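Long-range contact in fiber protein (Human adenovirus 14, PDB 3F0Y), which forms the trimeric knob at the tip of the viral fiber, which probably engages the cellular receptor CD46: residues Asn13-Trp18 and Leu45-Ala50. Residues are numbered along the deposited sequence; the frame is centred on the assembly and turned at random.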
ATOM      1  N   ASN A  13     -11.258  17.943   4.318  1.00 27.42           N
ATOM      2  CA  ASN A  13     -10.200  18.591   3.543  1.00 26.97           C
ATOM      3  C   ASN A  13      -8.914  18.841   4.333  1.00 26.41           C
ATOM      4  O   ASN A  13      -7.829  18.840   3.750  1.00 26.36           O
ATOM      5  CB  ASN A  13     -10.699  19.915   2.954  1.00 27.02           C
ATOM      6  CG  ASN A  13     -11.743  19.723   1.868  1.00 27.30           C
ATOM      7  OD1 ASN A  13     -11.655  18.801   1.055  1.00 28.19           O
ATOM      8  ND2 ASN A  13     -12.737  20.602   1.846  1.00 27.92           N
ATOM      9  N   ILE A  14      -9.031  19.053   5.645  1.00 25.74           N
ATOM     10  CA  ILE A  14      -7.854  19.278   6.495  1.00 25.32           C
ATOM     11  C   ILE A  14      -7.095  17.999   6.884  1.00 24.76           C
ATOM     12  O   ILE A  14      -6.034  18.084   7.500  1.00 24.51           O
ATOM     13  CB  ILE A  14      -8.189  20.089   7.778  1.00 25.32           C
ATOM     14  CG1 ILE A  14      -9.175  19.340   8.682  1.00 25.52           C
ATOM     15  CG2 ILE A  14      -8.734  21.461   7.403  1.00 25.37           C
ATOM     16  CD1 ILE A  14      -9.036  19.684  10.151  1.00 25.40           C
ATOM     17  N   ASN A  15      -7.634  16.830   6.537  1.00 24.21           N
ATOM     18  CA  ASN A  15      -6.916  15.563   6.730  1.00 23.93           C
ATOM     19  C   ASN A  15      -5.898  15.301   5.620  1.00 23.44           C
ATOM     20  O   ASN A  15      -5.124  14.349   5.705  1.00 23.12           O
ATOM     21  CB  ASN A  15      -7.887  14.379   6.815  1.00 24.00           C
ATOM     22  CG  ASN A  15      -8.666  14.349   8.117  1.00 24.72           C
ATOM     23  OD1 ASN A  15      -8.116  14.586   9.193  1.00 25.73           O
ATOM     24  ND2 ASN A  15      -9.954  14.040   8.025  1.00 25.80           N
ATOM     25  N   THR A  16      -5.918  16.139   4.584  1.00 22.88           N
ATOM     26  CA  THR A  16      -4.970  16.059   3.480  1.00 22.65           C
ATOM     27  C   THR A  16      -4.052  17.278   3.484  1.00 22.36           C
ATOM     28  O   THR A  16      -4.507  18.403   3.672  1.00 22.16           O
ATOM     29  CB  THR A  16      -5.702  16.002   2.126  1.00 22.50           C
ATOM     30  OG1 THR A  16      -6.409  14.763   2.017  1.00 22.56           O
ATOM     31  CG2 THR A  16      -4.722  16.125   0.965  1.00 22.67           C
ATOM     32  N   LEU A  17      -2.758  17.032   3.299  1.00 22.05           N
ATOM     33  CA  LEU A  17      -1.777  18.081   3.051  1.00 21.95           C
ATOM     34  C   LEU A  17      -1.087  17.701   1.751  1.00 21.72           C
ATOM     35  O   LEU A  17      -0.425  16.667   1.685  1.00 21.66           O
ATOM     36  CB  LEU A  17      -0.770  18.149   4.201  1.00 21.89           C
ATOM     37  CG  LEU A  17       0.268  19.271   4.163  1.00 22.09           C
ATOM     38  CD1 LEU A  17      -0.406  20.636   4.170  1.00 22.39           C
ATOM     39  CD2 LEU A  17       1.230  19.139   5.338  1.00 22.13           C
ATOM     40  N   TRP A  18      -1.257  18.514   0.710  1.00 21.42           N
ATOM     41  CA  TRP A  18      -0.786  18.122  -0.619  1.00 21.37           C
ATOM     42  C   TRP A  18      -0.327  19.284  -1.500  1.00 21.35           C
ATOM     43  O   TRP A  18      -0.416  20.448  -1.112  1.00 21.28           O
ATOM     44  CB  TRP A  18      -1.859  17.271  -1.324  1.00 20.95           C
ATOM     45  CG  TRP A  18      -3.060  18.009  -1.853  1.00 20.71           C
ATOM     46  CD1 TRP A  18      -3.465  19.273  -1.539  1.00 20.47           C
ATOM     47  CD2 TRP A  18      -4.030  17.498  -2.777  1.00 20.39           C
ATOM     48  NE1 TRP A  18      -4.610  19.589  -2.223  1.00 20.31           N
ATOM     49  CE2 TRP A  18      -4.986  18.515  -2.985  1.00 20.41           C
ATOM     50  CE3 TRP A  18      -4.180  16.281  -3.452  1.00 20.33           C
ATOM     51  CZ2 TRP A  18      -6.078  18.351  -3.840  1.00 20.36           C
ATOM     52  CZ3 TRP A  18      -5.265  16.118  -4.301  1.00 20.50           C
ATOM     53  CH2 TRP A  18      -6.201  17.151  -4.487  1.00 20.49           C
ATOM     54  N   LEU A  45      -0.281  13.887   1.357  1.00 18.40           N
ATOM     55  CA  LEU A  45      -0.161  13.304   2.688  1.00 18.40           C
ATOM     56  C   LEU A  45      -1.543  13.277   3.319  1.00 18.40           C
ATOM     57  O   LEU A  45      -2.154  14.327   3.517  1.00 18.48           O
ATOM     58  CB  LEU A  45       0.784  14.137   3.556  1.00 18.33           C
ATOM     59  CG  LEU A  45       2.182  14.400   2.993  1.00 18.12           C
ATOM     60  CD1 LEU A  45       2.927  15.378   3.882  1.00 17.85           C
ATOM     61  CD2 LEU A  45       2.964  13.097   2.843  1.00 17.55           C
ATOM     62  N   VAL A  46      -2.037  12.081   3.624  1.00 18.44           N
ATOM     63  CA  VAL A  46      -3.348  11.927   4.242  1.00 18.42           C
ATOM     64  C   VAL A  46      -3.217  11.327   5.636  1.00 18.39           C
ATOM     65  O   VAL A  46      -2.547  10.312   5.823  1.00 18.14           O
ATOM     66  CB  VAL A  46      -4.273  11.042   3.395  1.00 18.39           C
ATOM     67  CG1 VAL A  46      -5.641  10.918   4.058  1.00 18.48           C
ATOM     68  CG2 VAL A  46      -4.406  11.612   1.989  1.00 18.29           C
ATOM     69  N   LYS A  47      -3.864  11.965   6.608  1.00 18.44           N
ATOM     70  CA  LYS A  47      -3.896  11.461   7.978  1.00 18.70           C
ATOM     71  C   LYS A  47      -4.802  10.243   8.066  1.00 18.65           C
ATOM     72  O   LYS A  47      -5.997  10.333   7.786  1.00 18.99           O
ATOM     73  CB  LYS A  47      -4.385  12.542   8.941  1.00 18.72           C
ATOM     74  CG  LYS A  47      -3.328  13.577   9.256  1.00 19.10           C
ATOM     75  CD  LYS A  47      -3.905  14.744  10.022  1.00 19.07           C
ATOM     76  CE  LYS A  47      -2.801  15.599  10.588  1.00 19.51           C
ATOM     77  NZ  LYS A  47      -3.313  16.857  11.189  1.00 19.47           N
ATOM     78  N   THR A  48      -4.222   9.110   8.452  1.00 18.61           N
ATOM     79  CA  THR A  48      -4.947   7.847   8.551  1.00 18.42           C
ATOM     80  C   THR A  48      -4.640   7.180   9.891  1.00 18.13           C
ATOM     81  O   THR A  48      -3.734   6.350   9.997  1.00 18.09           O
ATOM     82  CB  THR A  48      -4.578   6.902   7.388  1.00 18.56           C
ATOM     83  OG1 THR A  48      -3.164   6.681   7.374  1.00 19.52           O
ATOM     84  CG2 THR A  48      -4.997   7.505   6.056  1.00 18.61           C
ATOM     85  N   GLY A  49      -5.403   7.560  10.915  1.00 17.74           N
ATOM     86  CA  GLY A  49      -5.166   7.087  12.276  1.00 17.49           C
ATOM     87  C   GLY A  49      -3.812   7.546  12.783  1.00 17.17           C
ATOM     88  O   GLY A  49      -3.470   8.721  12.671  1.00 17.16           O
ATOM     89  N   ALA A  50      -3.030   6.613  13.315  1.00 16.79           N
ATOM     90  CA  ALA A  50      -1.682   6.913  13.803  1.00 16.64           C
ATOM     91  C   ALA A  50      -0.669   7.102  12.671  1.00 16.43           C
ATOM     92  O   ALA A  50       0.470   7.496  12.922  1.00 16.43           O
ATOM     93  CB  ALA A  50      -1.210   5.810  14.736  1.00 16.54           C
TER
HETATM   94  O   HOH W   1      -5.059  18.757   9.923  1.00 26.80           O
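Leu45 pairs with Leu17 through both backbone polar groups: Leu45 N donates to Leu17 O at 2.8 Å, and Leu45 O accepts from Leu17 N, also at 2.8 Å. Leu17 and Leu45 thus form an antiparallel hydrogen-bonded pair, and the two leucines lie on one face of the sheet, where CB meets CB at 4.4 Å. Leu45 O also takes a CA-H...O contact from Thr16 CA. Val46 follows on the other face, in a non-hydrogen-bonded pair with Thr16. Its CG2 branch, beside its own backbone N, touches Thr16 OG1 at 3.7 Å, the two side chains crossing at a slant. That hydroxyl is hydrogen-bonded to Ala50 N of the second subunit, so this face looks onto the trimer interface. At Lys47 the ladder closes with a third bond, Lys47 N to Asn15 O, 2.8 Å, just where the 3-10 turn of 13-15 gives way to the strand. Lys47 CG lies beside the backbone N (chi1 -77°) and the rest of the chain is extended, which carries NZ past Asn15 to a water, 2.9 Å from NZ, that donates to Ile14 O. NZ is also hydrogen-bonded to Ser117 OG and Asn114 O. Strand 16-18 forms one edge of the four-stranded antiparallel sheet within this chain; strand 39-48 separates it from strand 51-60, against which Leu45 packs at Val52 and Ala54, and strand 199-204 completes the order.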